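Local coordinates for flavohemoprotein (Vibrio cholerae O1 biovar El Tor, PDB 4EH1), which probably detoxifies nitric oxide by oxidising it to nitrate with O2 and NAD(P)H, this chain being its FAD- and NAD(P)H-binding reductase domain, at residues 133-136 against 137-141; 210-213 against 214-218. All blocks are in the same frame, centred on the assembly; numbering follows the deposited sequence.

Interaction 1: 133-136 against 137-141; sequences LHTL and AKQNK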
ATOM      1  N   LEU A 133      20.499  -3.411  -4.312  1.00 28.93           N
ATOM      2  CA  LEU A 133      20.690  -1.971  -4.280  1.00 26.62           C
ATOM      3  C   LEU A 133      20.825  -1.429  -2.869  1.00 26.41           C
ATOM      4  O   LEU A 133      21.729  -0.654  -2.588  1.00 26.86           O
ATOM      5  CB  LEU A 133      19.508  -1.245  -4.901  1.00 24.75           C
ATOM      6  CG  LEU A 133      19.384  -1.262  -6.415  1.00 32.62           C
ATOM      7  CD1 LEU A 133      18.065  -0.572  -6.817  1.00 21.48           C
ATOM      8  CD2 LEU A 133      20.609  -0.608  -7.072  1.00 29.27           C
ATOM      9  N   HIS A 134      19.892  -1.787  -1.995  1.00 25.44           N
ATOM     10  CA  HIS A 134      19.952  -1.253  -0.636  1.00 27.71           C
ATOM     11  C   HIS A 134      21.221  -1.657   0.112  1.00 31.20           C
ATOM     12  O   HIS A 134      21.792  -0.847   0.867  1.00 29.92           O
ATOM     13  CB  HIS A 134      18.712  -1.607   0.177  1.00 25.57           C
ATOM     14  CG  HIS A 134      17.530  -0.747  -0.131  1.00 32.44           C
ATOM     15  ND1 HIS A 134      17.494   0.602   0.166  1.00 32.66           N
ATOM     16  CD2 HIS A 134      16.334  -1.041  -0.703  1.00 28.43           C
ATOM     17  CE1 HIS A 134      16.326   1.101  -0.200  1.00 27.74           C
ATOM     18  NE2 HIS A 134      15.611   0.127  -0.746  1.00 33.78           N
ATOM     19  N   THR A 135      21.675  -2.891  -0.117  1.00 29.47           N
ATOM     20  CA  THR A 135      22.903  -3.393   0.524  1.00 23.50           C
ATOM     21  C   THR A 135      24.125  -2.632   0.007  1.00 28.69           C
ATOM     22  O   THR A 135      24.985  -2.241   0.781  1.00 26.72           O
ATOM     23  CB  THR A 135      23.124  -4.910   0.263  1.00 22.59           C
ATOM     24  OG1 THR A 135      21.970  -5.615   0.696  1.00 27.75           O
ATOM     25  CG2 THR A 135      24.343  -5.427   1.055  1.00 26.93           C
ATOM     26  N   LEU A 136      24.189  -2.420  -1.306  1.00 33.35           N
ATOM     27  CA  LEU A 136      25.328  -1.729  -1.900  1.00 31.30           C
ATOM     28  C   LEU A 136      25.336  -0.267  -1.482  1.00 28.70           C
ATOM     29  O   LEU A 136      26.392   0.323  -1.389  1.00 27.99           O
ATOM     30  CB  LEU A 136      25.304  -1.857  -3.428  1.00 23.18           C
ATOM     31  CG  LEU A 136      25.430  -3.302  -3.945  1.00 28.11           C
ATOM     32  CD1 LEU A 136      25.424  -3.340  -5.491  1.00 34.42           C
ATOM     33  CD2 LEU A 136      26.671  -4.005  -3.441  1.00 27.73           C
ATOM     34  N   ALA A 137      24.156   0.311  -1.236  1.00 27.16           N
ATOM     35  CA  ALA A 137      24.074   1.703  -0.785  1.00 29.22           C
ATOM     36  C   ALA A 137      24.697   1.821   0.607  1.00 33.98           C
ATOM     37  O   ALA A 137      25.551   2.677   0.863  1.00 36.85           O
ATOM     38  CB  ALA A 137      22.639   2.170  -0.742  1.00 26.70           C
ATOM     39  N   LYS A 138      24.253   0.935   1.485  1.00 28.49           N
ATOM     40  CA  LYS A 138      24.765   0.807   2.834  1.00 32.37           C
ATOM     41  C   LYS A 138      26.297   0.669   2.851  1.00 33.54           C
ATOM     42  O   LYS A 138      26.969   1.254   3.695  1.00 33.61           O
ATOM     43  CB  LYS A 138      24.084  -0.396   3.498  1.00 36.94           C
ATOM     44  CG  LYS A 138      24.545  -0.704   4.902  1.00 53.08           C
ATOM     45  CD  LYS A 138      23.745  -1.857   5.506  1.00 66.59           C
ATOM     46  CE  LYS A 138      22.236  -1.582   5.519  1.00 68.54           C
ATOM     47  NZ  LYS A 138      21.488  -2.588   6.364  1.00 68.28           N
ATOM     48  N   GLN A 139      26.837  -0.087   1.898  1.00 34.79           N
ATOM     49  CA  GLN A 139      28.270  -0.359   1.810  1.00 34.75           C
ATOM     50  C   GLN A 139      29.041   0.657   0.989  1.00 31.47           C
ATOM     51  O   GLN A 139      30.239   0.487   0.750  1.00 32.32           O
ATOM     52  CB  GLN A 139      28.506  -1.785   1.284  1.00 33.61           C
ATOM     53  CG  GLN A 139      28.044  -2.812   2.297  1.00 36.10           C
ATOM     54  CD  GLN A 139      27.958  -4.217   1.747  1.00 42.35           C
ATOM     55  OE1 GLN A 139      28.290  -4.472   0.588  1.00 43.51           O
ATOM     56  NE2 GLN A 139      27.506  -5.142   2.580  1.00 42.67           N
ATOM     57  N   ASN A 140      28.359   1.710   0.565  1.00 26.17           N
ATOM     58  CA  ASN A 140      28.986   2.739  -0.264  1.00 34.78           C
ATOM     59  C   ASN A 140      29.702   2.238  -1.498  1.00 30.45           C
ATOM     60  O   ASN A 140      30.760   2.741  -1.858  1.00 30.93           O
ATOM     61  CB  ASN A 140      29.962   3.538   0.596  1.00 37.46           C
ATOM     62  CG  ASN A 140      29.255   4.306   1.654  1.00 47.71           C
ATOM     63  OD1 ASN A 140      28.290   5.013   1.358  1.00 45.28           O
ATOM     64  ND2 ASN A 140      29.701   4.165   2.908  1.00 57.09           N
ATOM     65  N   LYS A 141      29.115   1.244  -2.150  1.00 30.48           N
ATOM     66  CA  LYS A 141      29.726   0.645  -3.312  1.00 32.25           C
ATOM     67  C   LYS A 141      29.668   1.643  -4.451  1.00 35.25           C
ATOM     68  O   LYS A 141      28.655   2.291  -4.662  1.00 32.57           O
ATOM     69  CB  LYS A 141      28.940  -0.615  -3.683  1.00 36.68           C
ATOM     70  CG  LYS A 141      29.293  -1.239  -5.014  1.00 35.29           C
ATOM     71  CD  LYS A 141      30.579  -2.034  -4.927  1.00 35.29           C
ATOM     72  CE  LYS A 141      30.759  -2.872  -6.188  1.00 33.02           C
ATOM     73  NZ  LYS A 141      32.151  -3.420  -6.268  1.00 31.34           N
TER
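L136 lays its CB and CD2 alongside the first carbons of K141, at the Schellman motif that ends helix 126-138. The two side chains point the same way, with CB of L136 3.9 Å from CB of K141. This places the last helical turn against the residue where the chain turns toward strand 144-150, within the beta-alpha-beta unit of the NAD-binding domain. N140, with positive phi (52°), is the C-prime residue. Its left-handed backbone turns the chain out of the helix, so that K141 N donates to L136 O at 3.0 Å in an almost straight bond (173°), while N140 N bonds to A137 O at 3.0 Å.

Upstream, the regular helical pattern persists: K138 N to H134 O is nearly linear, whereas Q139 N reaches T135 O at a more bent 143°. L133 and L136 face inward, L133 against L119 and Y146 of the parallel sheet, and L136 against V144 and Y110. K141 NZ forms a salt bridge with E112 and a hydrogen bond to R115 O, tying the helix end to the approach to strand 117-122, while H134 stacks on the ring of H61 and bonds through NE2 to E161.

On the outer side T135 and Q139 run side by side. The T135 methyl is anti to its own amide nitrogen, leaving OG1 to bond to A131 O one turn back. Beyond CG the Q139 chain is extended, which brings its amide alongside that methyl, with NE2 3.5 Å from T135 CG2.

Interaction 2: 210-213 against 214-218; sequences IGFM and QYVVK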
ATOM      1  N   ILE A 210      11.877 -16.392 -17.630  1.00 38.38           N
ATOM      2  CA  ILE A 210      12.808 -17.110 -18.491  1.00 34.59           C
ATOM      3  C   ILE A 210      12.998 -16.477 -19.885  1.00 34.03           C
ATOM      4  O   ILE A 210      14.126 -16.398 -20.383  1.00 33.74           O
ATOM      5  CB  ILE A 210      12.421 -18.625 -18.609  1.00 37.41           C
ATOM      6  CG1 ILE A 210      13.496 -19.407 -19.373  1.00 37.18           C
ATOM      7  CG2 ILE A 210      11.043 -18.807 -19.276  1.00 40.68           C
ATOM      8  CD1 ILE A 210      14.895 -19.246 -18.759  1.00 35.54           C
ATOM      9  N   GLY A 211      11.912 -16.044 -20.525  1.00 34.58           N
ATOM     10  CA  GLY A 211      12.026 -15.462 -21.861  1.00 34.25           C
ATOM     11  C   GLY A 211      12.918 -14.230 -21.892  1.00 34.13           C
ATOM     12  O   GLY A 211      13.832 -14.114 -22.706  1.00 34.09           O
ATOM     13  N   PHE A 212      12.661 -13.305 -20.981  1.00 35.16           N
ATOM     14  CA  PHE A 212      13.548 -12.157 -20.791  1.00 30.59           C
ATOM     15  C   PHE A 212      14.978 -12.595 -20.413  1.00 31.43           C
ATOM     16  O   PHE A 212      15.984 -12.065 -20.929  1.00 31.35           O
ATOM     17  CB  PHE A 212      12.972 -11.223 -19.716  1.00 28.19           C
ATOM     18  CG  PHE A 212      13.937 -10.125 -19.266  1.00 37.09           C
ATOM     19  CD1 PHE A 212      14.047  -8.932 -19.985  1.00 37.28           C
ATOM     20  CD2 PHE A 212      14.703 -10.281 -18.130  1.00 36.52           C
ATOM     21  CE1 PHE A 212      14.925  -7.932 -19.577  1.00 36.11           C
ATOM     22  CE2 PHE A 212      15.597  -9.283 -17.709  1.00 35.17           C
ATOM     23  CZ  PHE A 212      15.699  -8.113 -18.428  1.00 35.22           C
ATOM     24  N   MET A 213      15.093 -13.557 -19.510  1.00 29.62           N
ATOM     25  CA  MET A 213      16.433 -14.008 -19.117  1.00 27.35           C
ATOM     26  C   MET A 213      17.232 -14.522 -20.347  1.00 31.68           C
ATOM     27  O   MET A 213      18.367 -14.119 -20.582  1.00 30.91           O
ATOM     28  CB  MET A 213      16.325 -15.103 -18.062  1.00 31.33           C
ATOM     29  CG  MET A 213      17.662 -15.646 -17.593  1.00 32.53           C
ATOM     30  SD  MET A 213      18.526 -14.411 -16.590  0.42 22.96           S
ATOM     31  CE  MET A 213      17.206 -13.753 -15.584  1.00 37.42           C
ATOM     32  N   GLN A 214      16.613 -15.391 -21.145  1.00 32.25           N
ATOM     33  CA  GLN A 214      17.272 -15.940 -22.328  1.00 34.86           C
ATOM     34  C   GLN A 214      17.690 -14.821 -23.285  1.00 33.90           C
ATOM     35  O   GLN A 214      18.816 -14.784 -23.781  1.00 34.22           O
ATOM     36  CB  GLN A 214      16.336 -16.912 -23.034  1.00 34.58           C
ATOM     37  CG  GLN A 214      16.181 -18.238 -22.313  1.00 42.20           C
ATOM     38  CD  GLN A 214      17.455 -19.102 -22.338  1.00 39.85           C
ATOM     39  OE1 GLN A 214      17.839 -19.652 -23.369  1.00 42.80           O
ATOM     40  NE2 GLN A 214      18.098 -19.214 -21.206  1.00 39.51           N
ATOM     41  N   TYR A 215      16.770 -13.895 -23.517  1.00 30.20           N
ATOM     42  CA  TYR A 215      17.044 -12.732 -24.342  1.00 30.48           C
ATOM     43  C   TYR A 215      18.267 -11.918 -23.847  1.00 33.34           C
ATOM     44  O   TYR A 215      19.154 -11.560 -24.634  1.00 28.14           O
ATOM     45  CB  TYR A 215      15.788 -11.876 -24.363  1.00 31.47           C
ATOM     46  CG  TYR A 215      15.932 -10.587 -25.098  1.00 41.34           C
ATOM     47  CD1 TYR A 215      16.116 -10.557 -26.476  1.00 45.34           C
ATOM     48  CD2 TYR A 215      15.858  -9.390 -24.420  1.00 44.02           C
ATOM     49  CE1 TYR A 215      16.236  -9.344 -27.152  1.00 50.92           C
ATOM     50  CE2 TYR A 215      15.971  -8.186 -25.074  1.00 51.23           C
ATOM     51  CZ  TYR A 215      16.165  -8.158 -26.434  1.00 53.08           C
ATOM     52  OH  TYR A 215      16.287  -6.930 -27.040  1.00 54.19           O
ATOM     53  N   VAL A 216      18.340 -11.657 -22.543  1.00 27.53           N
ATOM     54  CA  VAL A 216      19.454 -10.847 -22.021  1.00 27.93           C
ATOM     55  C   VAL A 216      20.786 -11.618 -21.980  1.00 32.06           C
ATOM     56  O   VAL A 216      21.840 -11.096 -22.374  1.00 31.39           O
ATOM     57  CB  VAL A 216      19.166 -10.298 -20.616  1.00 29.62           C
ATOM     58  CG1 VAL A 216      20.433  -9.679 -20.017  1.00 32.26           C
ATOM     59  CG2 VAL A 216      18.081  -9.279 -20.688  1.00 32.27           C
ATOM     60  N   VAL A 217      20.737 -12.862 -21.509  1.00 30.67           N
ATOM     61  CA  VAL A 217      21.940 -13.673 -21.432  1.00 29.82           C
ATOM     62  C   VAL A 217      22.572 -13.839 -22.815  1.00 36.07           C
ATOM     63  O   VAL A 217      23.774 -13.702 -22.938  1.00 40.31           O
ATOM     64  CB  VAL A 217      21.661 -15.049 -20.803  1.00 35.57           C
ATOM     65  CG1 VAL A 217      22.830 -16.032 -21.046  1.00 33.08           C
ATOM     66  CG2 VAL A 217      21.426 -14.886 -19.328  1.00 31.71           C
ATOM     67  N   LYS A 218      21.767 -14.116 -23.850  1.00 32.40           N
ATOM     68  CA  LYS A 218      22.302 -14.170 -25.221  1.00 34.34           C
ATOM     69  C   LYS A 218      22.987 -12.874 -25.666  1.00 38.01           C
ATOM     70  O   LYS A 218      24.062 -12.903 -26.262  1.00 39.37           O
ATOM     71  CB  LYS A 218      21.242 -14.621 -26.246  1.00 32.06           C
ATOM     72  CG  LYS A 218      20.894 -16.118 -26.114  1.00 34.05           C
ATOM     73  CD  LYS A 218      19.562 -16.498 -26.755  1.00 36.51           C
ATOM     74  CE  LYS A 218      19.338 -17.988 -26.640  1.00 42.80           C
ATOM     75  NZ  LYS A 218      17.945 -18.402 -27.075  1.00 49.39           N
TER
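V216 presses its CG2 methyl onto one face of the F212 ring, a CH-pi contact one helical turn apart near the start of helix 210-223. The methyl carbon CG2 of V216 lies 3.8 Å from the F212 ring centroid, 23° off the normal and displaced toward the rim, where F212 CZ is its nearest ring atom at 3.5 Å. F212 CG stands anti to the backbone nitrogen (chi1 170°), which carries the ring toward V216, so that the methyl meets its face.

A second apolar pair follows the same spacing: SD of M213 meets CG2 of V217 at 4.0 Å, the methionine chain being folded at chi2 and chi3. On the exposed side I210 and Q214 run alongside each other, with I210 CD1 3.9 Å from Q214 CG.

Each pair is also joined by a main-chain bond, V216 N to F212 O at 2.9 Å and V217 N to M213 O at 2.8 Å among them. Farther out, L206 of strand 203-208 touches M213, V216 and V217, while I120 of strand 117-122 meets F212 and V216. M213 also packs on Y232 and V234 of strand 230-234, the next strand of the same beta-alpha-beta unit. Y215 OH bonds to M190 O.

Within this stretch of helix the side chains meet by apolar and CH-pi contact, while the hydrogen bonds between the segments are all main-chain, consistent with a helix packed on the sheet by its apolar face.

Both are local contacts along helices of the parallel-sheet NAD-binding domain, each within its own beta-alpha-beta unit, and their nearest atoms are about 14 Å apart. Interaction 1 runs past the end of its helix, whereas interaction 2 opens one. Each mixes two buried residues with three exposed ones, yet they differ in chemistry: 133-141 ends in a capping turn whose lysine reaches outside the segments to a glutamate, whereas 210-218 adds aromatic, sulfur and methyl packing to regular helical hydrogen bonding. Strand 117-122 is common ground, meeting L133 and K141 at the end of one helix, and F212 and V216 of the other. The M213 side chain lies about 11 Å from the FAD.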